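PDB 3DNF: 4-hydroxy-3-methylbut-2-enyl diphosphate reductase from Aquifex aeolicus, which catalyses the last step of the non-mevalonate pathway, reducing 4-hydroxy-3-methylbut-2-enyl diphosphate at an iron-sulfur cluster to isopentenyl and dimethylallyl diphosphate. Local coordinates for residues Asp211-Ile216 with Glu233-Thr238. Residues are numbered along the deposited sequence; the frame is centred on the assembly and turned at random.
Sequences DVMIII and ELNPNT
M213 and T238 pair as parallel strand neighbours, CA to CA 4.4 Å, where M213 N donates to N237 O at 2.9 Å and T238 CA sends a C-H...O contact to M213 O. Their side chains run side by side on the face covered by helix 222-234, with M213 CB 3.4 Å from T238 OG1. The flexible thioether chain of M213 folds at chi2 and chi3, so that beyond CG it parts from T238. T238 divides its two branches: OG1 is hydrogen-bonded to S231 OG of the helix, while CG2 lies 3.7 Å from I215 CG1, a branched residue suited to a buried strand. Before the bridge, two asparagines converge on D211 O, each through a weak, long ND2 bond. With CG swung opposite the backbone N of N235 (chi1 -175°), the amide reaches D211 O; ND2 also donates to A207 O, and OD1 accepts from N237 N at 2.8 Å, closing an Asx turn. An amide suits this buried place because it donates and accepts at once. A leucine here would probably leave A207 O without this donor and N237 N without its acceptor, freeing the turn to shift. The contact thus closes the beta-alpha-beta crossover from strand 212-216 through helix 222-234 to 238-241, the edge strand within this chain: the Asx turn and N235's bond to A207 O shape the helix exit, the D211 O bonds add a weak link, and strand pairing beyond carries mixed polar and apolar packing.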
ATOM      1  N   ASP B 211      21.613  18.511 -29.293  1.00 30.63           N
ATOM      2  CA  ASP B 211      22.308  17.613 -30.216  1.00 30.62           C
ATOM      3  C   ASP B 211      23.078  16.495 -29.518  1.00 30.68           C
ATOM      4  O   ASP B 211      22.980  15.331 -29.909  1.00 30.96           O
ATOM      5  CB  ASP B 211      23.226  18.401 -31.149  1.00 30.83           C
ATOM      6  CG  ASP B 211      22.411  19.210 -32.183  1.00 30.88           C
ATOM      7  OD1 ASP B 211      21.502  18.464 -32.897  1.00 30.70           O
ATOM      8  OD2 ASP B 211      22.666  20.591 -32.279  1.00 32.30           O
ATOM      9  N   VAL B 212      23.839  16.847 -28.485  1.00 30.61           N
ATOM     10  CA  VAL B 212      24.605  15.862 -27.725  1.00 30.35           C
ATOM     11  C   VAL B 212      24.285  16.009 -26.254  1.00 30.05           C
ATOM     12  O   VAL B 212      24.132  17.126 -25.757  1.00 29.98           O
ATOM     13  CB  VAL B 212      26.145  15.996 -27.950  1.00 30.78           C
ATOM     14  CG1 VAL B 212      26.576  17.461 -27.978  1.00 32.06           C
ATOM     15  CG2 VAL B 212      26.945  15.233 -26.881  1.00 30.39           C
ATOM     16  N   MET B 213      24.163  14.862 -25.592  1.00 29.55           N
ATOM     17  CA  MET B 213      23.995  14.779 -24.150  1.00 29.76           C
ATOM     18  C   MET B 213      25.269  14.240 -23.507  1.00 29.29           C
ATOM     19  O   MET B 213      25.784  13.196 -23.913  1.00 28.56           O
ATOM     20  CB  MET B 213      22.799  13.877 -23.817  1.00 29.84           C
ATOM     21  CG  MET B 213      21.457  14.596 -23.783  1.00 30.46           C
ATOM     22  SD  MET B 213      21.411  15.950 -22.563  1.00 32.68           S
ATOM     23  CE  MET B 213      21.437  15.105 -20.977  1.00 31.40           C
ATOM     24  N   ILE B 214      25.776  14.971 -22.514  1.00 29.71           N
ATOM     25  CA  ILE B 214      26.892  14.523 -21.671  1.00 29.83           C
ATOM     26  C   ILE B 214      26.402  14.201 -20.261  1.00 29.54           C
ATOM     27  O   ILE B 214      25.804  15.050 -19.599  1.00 29.65           O
ATOM     28  CB  ILE B 214      28.033  15.587 -21.583  1.00 29.75           C
ATOM     29  CG1 ILE B 214      28.508  16.027 -22.979  1.00 29.39           C
ATOM     30  CG2 ILE B 214      29.196  15.079 -20.703  1.00 29.79           C
ATOM     31  CD1 ILE B 214      29.026  14.897 -23.903  1.00 28.12           C
ATOM     32  N   ILE B 215      26.658  12.973 -19.817  1.00 29.46           N
ATOM     33  CA  ILE B 215      26.297  12.515 -18.474  1.00 29.50           C
ATOM     34  C   ILE B 215      27.583  12.251 -17.686  1.00 29.92           C
ATOM     35  O   ILE B 215      28.414  11.419 -18.082  1.00 30.21           O
ATOM     36  CB  ILE B 215      25.384  11.239 -18.517  1.00 29.69           C
ATOM     37  CG1 ILE B 215      24.060  11.499 -19.280  1.00 29.02           C
ATOM     38  CG2 ILE B 215      25.164  10.659 -17.116  1.00 29.49           C
ATOM     39  CD1 ILE B 215      23.181  12.632 -18.739  1.00 30.95           C
ATOM     40  N   ILE B 216      27.760  12.984 -16.588  1.00 30.27           N
ATOM     41  CA  ILE B 216      28.988  12.898 -15.801  1.00 30.00           C
ATOM     42  C   ILE B 216      28.762  12.069 -14.520  1.00 30.73           C
ATOM     43  O   ILE B 216      27.703  12.148 -13.890  1.00 30.14           O
ATOM     44  CB  ILE B 216      29.545  14.307 -15.448  1.00 30.31           C
ATOM     45  CG1 ILE B 216      29.664  15.179 -16.692  1.00 30.07           C
ATOM     46  CG2 ILE B 216      30.919  14.194 -14.761  1.00 29.49           C
ATOM     47  CD1 ILE B 216      29.643  16.665 -16.378  1.00 31.08           C
ATOM     48  N   GLU B 233      18.499   6.506 -24.526  1.00 32.53           N
ATOM     49  CA  GLU B 233      17.230   6.052 -25.076  1.00 33.40           C
ATOM     50  C   GLU B 233      16.501   7.156 -25.849  1.00 33.20           C
ATOM     51  O   GLU B 233      15.777   6.872 -26.805  1.00 33.11           O
ATOM     52  CB  GLU B 233      16.348   5.547 -23.934  1.00 33.26           C
ATOM     53  CG  GLU B 233      14.984   5.030 -24.350  1.00 35.15           C
ATOM     54  CD  GLU B 233      14.123   4.676 -23.153  1.00 34.77           C
ATOM     55  OE1 GLU B 233      14.679   4.464 -22.049  1.00 36.58           O
ATOM     56  OE2 GLU B 233      12.886   4.599 -23.326  1.00 37.40           O
ATOM     57  N   LEU B 234      16.695   8.407 -25.432  1.00 33.19           N
ATOM     58  CA  LEU B 234      16.003   9.550 -26.046  1.00 33.38           C
ATOM     59  C   LEU B 234      16.878  10.348 -27.013  1.00 33.33           C
ATOM     60  O   LEU B 234      16.372  11.172 -27.783  1.00 33.35           O
ATOM     61  CB  LEU B 234      15.439  10.488 -24.973  1.00 33.32           C
ATOM     62  CG  LEU B 234      14.426   9.930 -23.972  1.00 33.56           C
ATOM     63  CD1 LEU B 234      14.223  10.915 -22.827  1.00 33.15           C
ATOM     64  CD2 LEU B 234      13.101   9.588 -24.642  1.00 34.10           C
ATOM     65  N   ASN B 235      18.190  10.107 -26.953  1.00 33.32           N
ATOM     66  CA  ASN B 235      19.152  10.787 -27.805  1.00 33.33           C
ATOM     67  C   ASN B 235      20.401   9.873 -27.903  1.00 33.50           C
ATOM     68  O   ASN B 235      21.125   9.679 -26.886  1.00 34.11           O
ATOM     69  CB  ASN B 235      19.518  12.181 -27.209  1.00 33.12           C
ATOM     70  CG  ASN B 235      20.452  12.968 -28.161  1.00 32.51           C
ATOM     71  OD1 ASN B 235      21.279  12.321 -28.973  1.00 30.10           O
ATOM     72  ND2 ASN B 235      20.370  14.250 -28.079  1.00 32.26           N
ATOM     73  N   PRO B 236      20.655   9.305 -29.122  1.00 33.87           N
ATOM     74  CA  PRO B 236      21.814   8.389 -29.343  1.00 33.91           C
ATOM     75  C   PRO B 236      23.178   9.009 -28.979  1.00 34.09           C
ATOM     76  O   PRO B 236      24.102   8.317 -28.542  1.00 34.44           O
ATOM     77  CB  PRO B 236      21.712   8.085 -30.875  1.00 33.66           C
ATOM     78  CG  PRO B 236      20.884   9.179 -31.442  1.00 33.76           C
ATOM     79  CD  PRO B 236      19.860   9.504 -30.384  1.00 33.62           C
ATOM     80  N   ASN B 237      23.258  10.351 -29.096  1.00 33.91           N
ATOM     81  CA  ASN B 237      24.507  11.069 -28.850  1.00 33.38           C
ATOM     82  C   ASN B 237      24.696  11.404 -27.379  1.00 32.90           C
ATOM     83  O   ASN B 237      25.143  12.501 -27.029  1.00 32.66           O
ATOM     84  CB  ASN B 237      24.574  12.325 -29.722  1.00 34.13           C
ATOM     85  CG  ASN B 237      24.435  12.013 -31.195  1.00 34.79           C
ATOM     86  OD1 ASN B 237      25.210  11.167 -31.718  1.00 36.26           O
ATOM     87  ND2 ASN B 237      23.547  12.608 -31.841  1.00 36.97           N
ATOM     88  N   THR B 238      24.334  10.437 -26.524  1.00 31.63           N
ATOM     89  CA  THR B 238      24.613  10.546 -25.105  1.00 30.85           C
ATOM     90  C   THR B 238      25.951   9.819 -24.856  1.00 30.16           C
ATOM     91  O   THR B 238      26.182   8.702 -25.339  1.00 29.18           O
ATOM     92  CB  THR B 238      23.499   9.926 -24.229  1.00 30.94           C
ATOM     93  OG1 THR B 238      22.258  10.599 -24.490  1.00 31.04           O
ATOM     94  CG2 THR B 238      23.847  10.043 -22.717  1.00 30.50           C
TER